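Local structure of Phikz039 (Pseudomonas phage phikz, 3ZBQ) at residues H119-Q122 with V126-S129; I205-W208 with H212-H215. The protein is a phage-encoded tubulin-like protein, PhuZ, of the tubulin/FtsZ family, modelled here with guanosine-5'-diphosphate bound. All coordinates share one frame; numbering follows the deposited sequence.

Contact 1 (H119-Q122 with V126-S129)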
loop_
_atom_site.group_PDB
_atom_site.type_symbol
_atom_site.label_atom_id
_atom_site.label_comp_id
_atom_site.label_asym_id
_atom_site.label_seq_id
_atom_site.Cartn_x
_atom_site.Cartn_y
_atom_site.Cartn_z
ATOM N N HIS A 119 -7.500 -9.885 -5.458
ATOM C CA HIS A 119 -8.066 -10.318 -6.730
ATOM C C HIS A 119 -6.957 -10.576 -7.737
ATOM O O HIS A 119 -6.944 -11.610 -8.402
ATOM C CB HIS A 119 -9.023 -9.266 -7.287
ATOM C CG HIS A 119 -9.697 -9.682 -8.555
ATOM N ND1 HIS A 119 -10.935 -10.286 -8.571
ATOM C CD2 HIS A 119 -9.295 -9.606 -9.847
ATOM C CE1 HIS A 119 -11.275 -10.551 -9.821
ATOM N NE2 HIS A 119 -10.298 -10.151 -10.612
ATOM N N LEU A 120 -6.027 -9.634 -7.852
ATOM C CA LEU A 120 -4.942 -9.770 -8.828
ATOM C C LEU A 120 -4.069 -10.985 -8.527
ATOM O O LEU A 120 -3.669 -11.717 -9.435
ATOM C CB LEU A 120 -4.078 -8.508 -8.857
ATOM C CG LEU A 120 -4.687 -7.201 -9.358
ATOM C CD1 LEU A 120 -3.875 -6.025 -8.831
ATOM C CD2 LEU A 120 -4.734 -7.157 -10.863
ATOM N N GLN A 121 -3.754 -11.189 -7.250
ATOM C CA GLN A 121 -2.887 -12.297 -6.865
ATOM C C GLN A 121 -3.558 -13.648 -7.077
ATOM O O GLN A 121 -2.901 -14.624 -7.455
ATOM C CB GLN A 121 -2.346 -12.112 -5.435
ATOM C CG GLN A 121 -1.339 -10.962 -5.383
ATOM C CD GLN A 121 -0.443 -10.957 -4.169
ATOM O OE1 GLN A 121 0.641 -10.366 -4.209
ATOM N NE2 GLN A 121 -0.890 -11.574 -3.074
ATOM N N GLN A 122 -4.872 -13.697 -6.886
ATOM C CA GLN A 122 -5.617 -14.915 -7.199
ATOM C C GLN A 122 -5.608 -15.236 -8.697
ATOM O O GLN A 122 -5.798 -16.387 -9.082
ATOM C CB GLN A 122 -7.050 -14.827 -6.666
ATOM C CG GLN A 122 -7.127 -14.863 -5.145
ATOM C CD GLN A 122 -8.523 -14.579 -4.637
ATOM O OE1 GLN A 122 -8.734 -13.654 -3.855
ATOM N NE2 GLN A 122 -9.489 -15.370 -5.086
ATOM N N VAL A 126 1.657 -10.371 -10.520
ATOM C CA VAL A 126 2.747 -9.879 -9.692
ATOM C C VAL A 126 2.366 -8.482 -9.213
ATOM O O VAL A 126 2.086 -7.576 -10.019
ATOM C CB VAL A 126 4.036 -9.778 -10.511
ATOM C CG1 VAL A 126 5.125 -9.048 -9.730
ATOM C CG2 VAL A 126 4.496 -11.177 -10.922
ATOM N N VAL A 127 2.352 -8.312 -7.897
ATOM C CA VAL A 127 1.809 -7.099 -7.291
ATOM C C VAL A 127 2.712 -6.592 -6.172
ATOM O O VAL A 127 3.221 -7.376 -5.363
ATOM C CB VAL A 127 0.405 -7.359 -6.683
ATOM C CG1 VAL A 127 -0.243 -6.031 -6.199
ATOM C CG2 VAL A 127 -0.517 -8.059 -7.679
ATOM N N VAL A 128 2.899 -5.275 -6.119
ATOM C CA VAL A 128 3.551 -4.638 -4.977
ATOM C C VAL A 128 2.640 -3.523 -4.471
ATOM O O VAL A 128 2.026 -2.821 -5.269
ATOM C CB VAL A 128 4.915 -4.038 -5.377
ATOM C CG1 VAL A 128 5.463 -3.156 -4.265
ATOM C CG2 VAL A 128 5.898 -5.160 -5.714
ATOM N N SER A 129 2.535 -3.375 -3.158
ATOM C CA SER A 129 1.769 -2.271 -2.580
ATOM C C SER A 129 2.695 -1.220 -2.004
ATOM O O SER A 129 3.687 -1.548 -1.333
ATOM C CB SER A 129 0.834 -2.764 -1.472
ATOM O OG SER A 129 -0.302 -3.406 -2.021
HETATM O O HOH W 1 2.570 -10.742 -6.132
HETATM O O HOH W 2 1.871 -8.249 -3.220
#
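With CG2 of Val-127 anti to the carbonyl carbon and CG1 anti to the backbone N (chi1 -173°), the valine turns CG2 to the helix, where Leu-120 and Gln-121 receive it. Gln-121 places its CG anti to its own carbonyl carbon (chi1 -70°) and runs on extended (chi2 -162°), which brings OE1 towards Val-127. The methyl group sits between two consecutive helix residues: Val-127 CG2 lies 3.8 Å from Leu-120 CB and equally 3.8 Å from Gln-121 CG. The leucine and valine side chains cross at about a right angle; the leucine's nearest atom is CB, with CD1 slightly farther off.

No direct hydrogen bond joins the segments; two waters do the polar work. One donates to Gln-121 OE1 (2.7 Å) and accepts from Val-127 N (3.0 Å). The other donates both to Gln-121 OE1 (2.6 Å) and to Val-127 O (2.7 Å). At the other end of the amide, NE2 bonds to Ser-158 OG, which helps fix the flip of the group.

This is the return from helix 109-122 to strand 127-133 in a beta-alpha-beta unit of the nucleotide-binding domain. The buried OE1 of Gln-121 and the N and O of Val-127 are thus satisfied through water, and NE2 by Ser-158, while apolar carbon forms the direct seam.

Contact 2 (I205-W208 with H212-H215)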
loop_
_atom_site.group_PDB
_atom_site.type_symbol
_atom_site.label_atom_id
_atom_site.label_comp_id
_atom_site.label_asym_id
_atom_site.label_seq_id
_atom_site.Cartn_x
_atom_site.Cartn_y
_atom_site.Cartn_z
ATOM N N ILE A 205 11.542 -11.228 -12.786
ATOM C CA ILE A 205 10.786 -10.348 -11.883
ATOM C C ILE A 205 9.660 -11.142 -11.216
ATOM O O ILE A 205 9.446 -11.042 -10.005
ATOM C CB ILE A 205 10.244 -9.107 -12.625
ATOM C CG1 ILE A 205 11.385 -8.131 -12.950
ATOM C CG2 ILE A 205 9.168 -8.373 -11.779
ATOM C CD1 ILE A 205 12.057 -7.511 -11.719
ATOM N N THR A 206 8.950 -11.954 -11.996
ATOM C CA THR A 206 7.875 -12.777 -11.436
ATOM C C THR A 206 8.347 -13.647 -10.260
ATOM O O THR A 206 7.726 -13.665 -9.202
ATOM C CB THR A 206 7.204 -13.645 -12.513
ATOM O OG1 THR A 206 6.583 -12.791 -13.488
ATOM C CG2 THR A 206 6.160 -14.556 -11.891
ATOM N N ASN A 207 9.461 -14.351 -10.430
ATOM C CA ASN A 207 9.931 -15.244 -9.371
ATOM C C ASN A 207 10.681 -14.545 -8.244
ATOM O O ASN A 207 10.898 -15.128 -7.188
ATOM C CB ASN A 207 10.743 -16.400 -9.985
ATOM C CG ASN A 207 9.867 -17.320 -10.808
ATOM O OD1 ASN A 207 8.642 -17.274 -10.694
ATOM N ND2 ASN A 207 10.484 -18.162 -11.647
ATOM N N TRP A 208 11.059 -13.290 -8.472
ATOM C CA TRP A 208 11.576 -12.436 -7.411
ATOM C C TRP A 208 10.407 -12.117 -6.464
ATOM O O TRP A 208 10.517 -12.249 -5.241
ATOM C CB TRP A 208 12.198 -11.155 -8.011
ATOM C CG TRP A 208 12.291 -10.000 -7.031
ATOM C CD1 TRP A 208 13.191 -9.857 -6.005
ATOM C CD2 TRP A 208 11.433 -8.845 -6.975
ATOM N NE1 TRP A 208 12.940 -8.674 -5.324
ATOM C CE2 TRP A 208 11.877 -8.042 -5.905
ATOM C CE3 TRP A 208 10.343 -8.412 -7.742
ATOM C CZ2 TRP A 208 11.249 -6.826 -5.571
ATOM C CZ3 TRP A 208 9.723 -7.203 -7.402
ATOM C CH2 TRP A 208 10.184 -6.428 -6.337
ATOM N N HIS A 212 7.930 -17.631 -3.023
ATOM C CA HIS A 212 7.352 -18.727 -2.252
ATOM C C HIS A 212 7.236 -19.990 -3.104
ATOM O O HIS A 212 7.063 -21.090 -2.573
ATOM C CB HIS A 212 5.978 -18.319 -1.714
ATOM C CG HIS A 212 4.957 -18.118 -2.789
ATOM N ND1 HIS A 212 5.040 -17.097 -3.713
ATOM C CD2 HIS A 212 3.839 -18.815 -3.095
ATOM C CE1 HIS A 212 4.011 -17.169 -4.539
ATOM N NE2 HIS A 212 3.270 -18.205 -4.187
ATOM N N LYS A 213 7.352 -19.833 -4.425
ATOM C CA LYS A 213 7.253 -20.958 -5.351
ATOM C C LYS A 213 8.453 -21.889 -5.211
ATOM O O LYS A 213 8.393 -23.053 -5.607
ATOM C CB LYS A 213 7.180 -20.461 -6.804
ATOM C CG LYS A 213 5.852 -19.828 -7.225
ATOM C CD LYS A 213 6.051 -18.898 -8.434
ATOM C CE LYS A 213 6.352 -19.662 -9.720
ATOM N NZ LYS A 213 6.402 -18.734 -10.901
ATOM N N HIS A 214 9.538 -21.376 -4.635
ATOM C CA HIS A 214 10.819 -22.076 -4.670
ATOM C C HIS A 214 11.469 -22.238 -3.307
ATOM O O HIS A 214 12.538 -22.840 -3.193
ATOM C CB HIS A 214 11.762 -21.340 -5.631
ATOM C CG HIS A 214 11.157 -21.112 -6.977
ATOM N ND1 HIS A 214 11.012 -19.861 -7.530
ATOM C CD2 HIS A 214 10.608 -21.982 -7.860
ATOM C CE1 HIS A 214 10.418 -19.967 -8.706
ATOM N NE2 HIS A 214 10.169 -21.246 -8.932
ATOM N N HIS A 215 10.833 -21.697 -2.272
ATOM C CA HIS A 215 11.429 -21.735 -0.943
ATOM C C HIS A 215 10.410 -22.077 0.120
ATOM O O HIS A 215 9.249 -21.686 0.031
ATOM C CB HIS A 215 12.105 -20.398 -0.605
ATOM C CG HIS A 215 13.129 -19.979 -1.611
ATOM N ND1 HIS A 215 14.377 -20.568 -1.694
ATOM C CD2 HIS A 215 13.084 -19.055 -2.601
ATOM C CE1 HIS A 215 15.056 -20.016 -2.682
ATOM N NE2 HIS A 215 14.294 -19.095 -3.251
HETATM O O HOH W 3 12.360 -17.384 -6.807
#
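The imidazole of His-214 meets the side chain of Asn-207 with its edge: CE1 comes to 3.4 Å from Asn-207 CG, and Asn-207 CB also lies in the ring plane. One face of this ring carries CB of the preceding Lys-213, 3.7 Å above the plane and over the ring centre. Amide and imidazole planes stand 78° apart, nearly perpendicular, so the ring edge addresses the amide group and no parallel stack forms.

Also at the ring edge and in its plane is a water, hydrogen-bonded to His-214 ND1 at 2.9 Å. The same water donates to Asn-207 O at 2.7 Å, linking the imidazole to the helix backbone beside the direct edge contact.

Lys-213 supplies the direct polar bond. Its chain, bent at chi3, crosses that of Asn-207 at about a right angle, and NZ donates to Asn-207 OD1 at 2.7 Å. The C=O...N angle is 143° and the donor is tilted 16° from the carbonyl plane. The positive charge probably polarises the amide oxygen. Asn-207 is therefore held at two points, its side-chain oxygen by the lysine and its backbone oxygen through water.

In the fold, this surface contact joins the C-terminal turn of helix 202-209 to the loop that leads on to strand 222-227, in the C-terminal domain of this phage tubulin-like protein. Trp-208, directed away from the loop, bonds through NE1 to Phe-278 O of strand 275-281, and its backbone O accepts from Ser-241 OG of strand 239-246. On the loop itself, His-215 NE2 pairs with Thr-260 OG1 of strand 260-265.

Overall arrangement
From the N terminus the chain reaches contact 1 first, where a short turn connects helix 109-122 to strand 127-133, a central strand of the mixed sheet. It then runs through helix 138-158, strand 163-168 and helix 175-192 before helix 202-209 enters contact 2, which closes another short turn ahead of strand 222-227. The two loops are in series, neither enclosing nor crossing the other. Their centres lie about 14 Å apart, on the same side of the chain's centre, and they meet directly: Val-126 CG2 packs 3.7 Å from Thr-206 OG1, which is itself hydrogen-bonded to Leu-202 O. That packing joins the entry to strand 127-133 to helix 202-209.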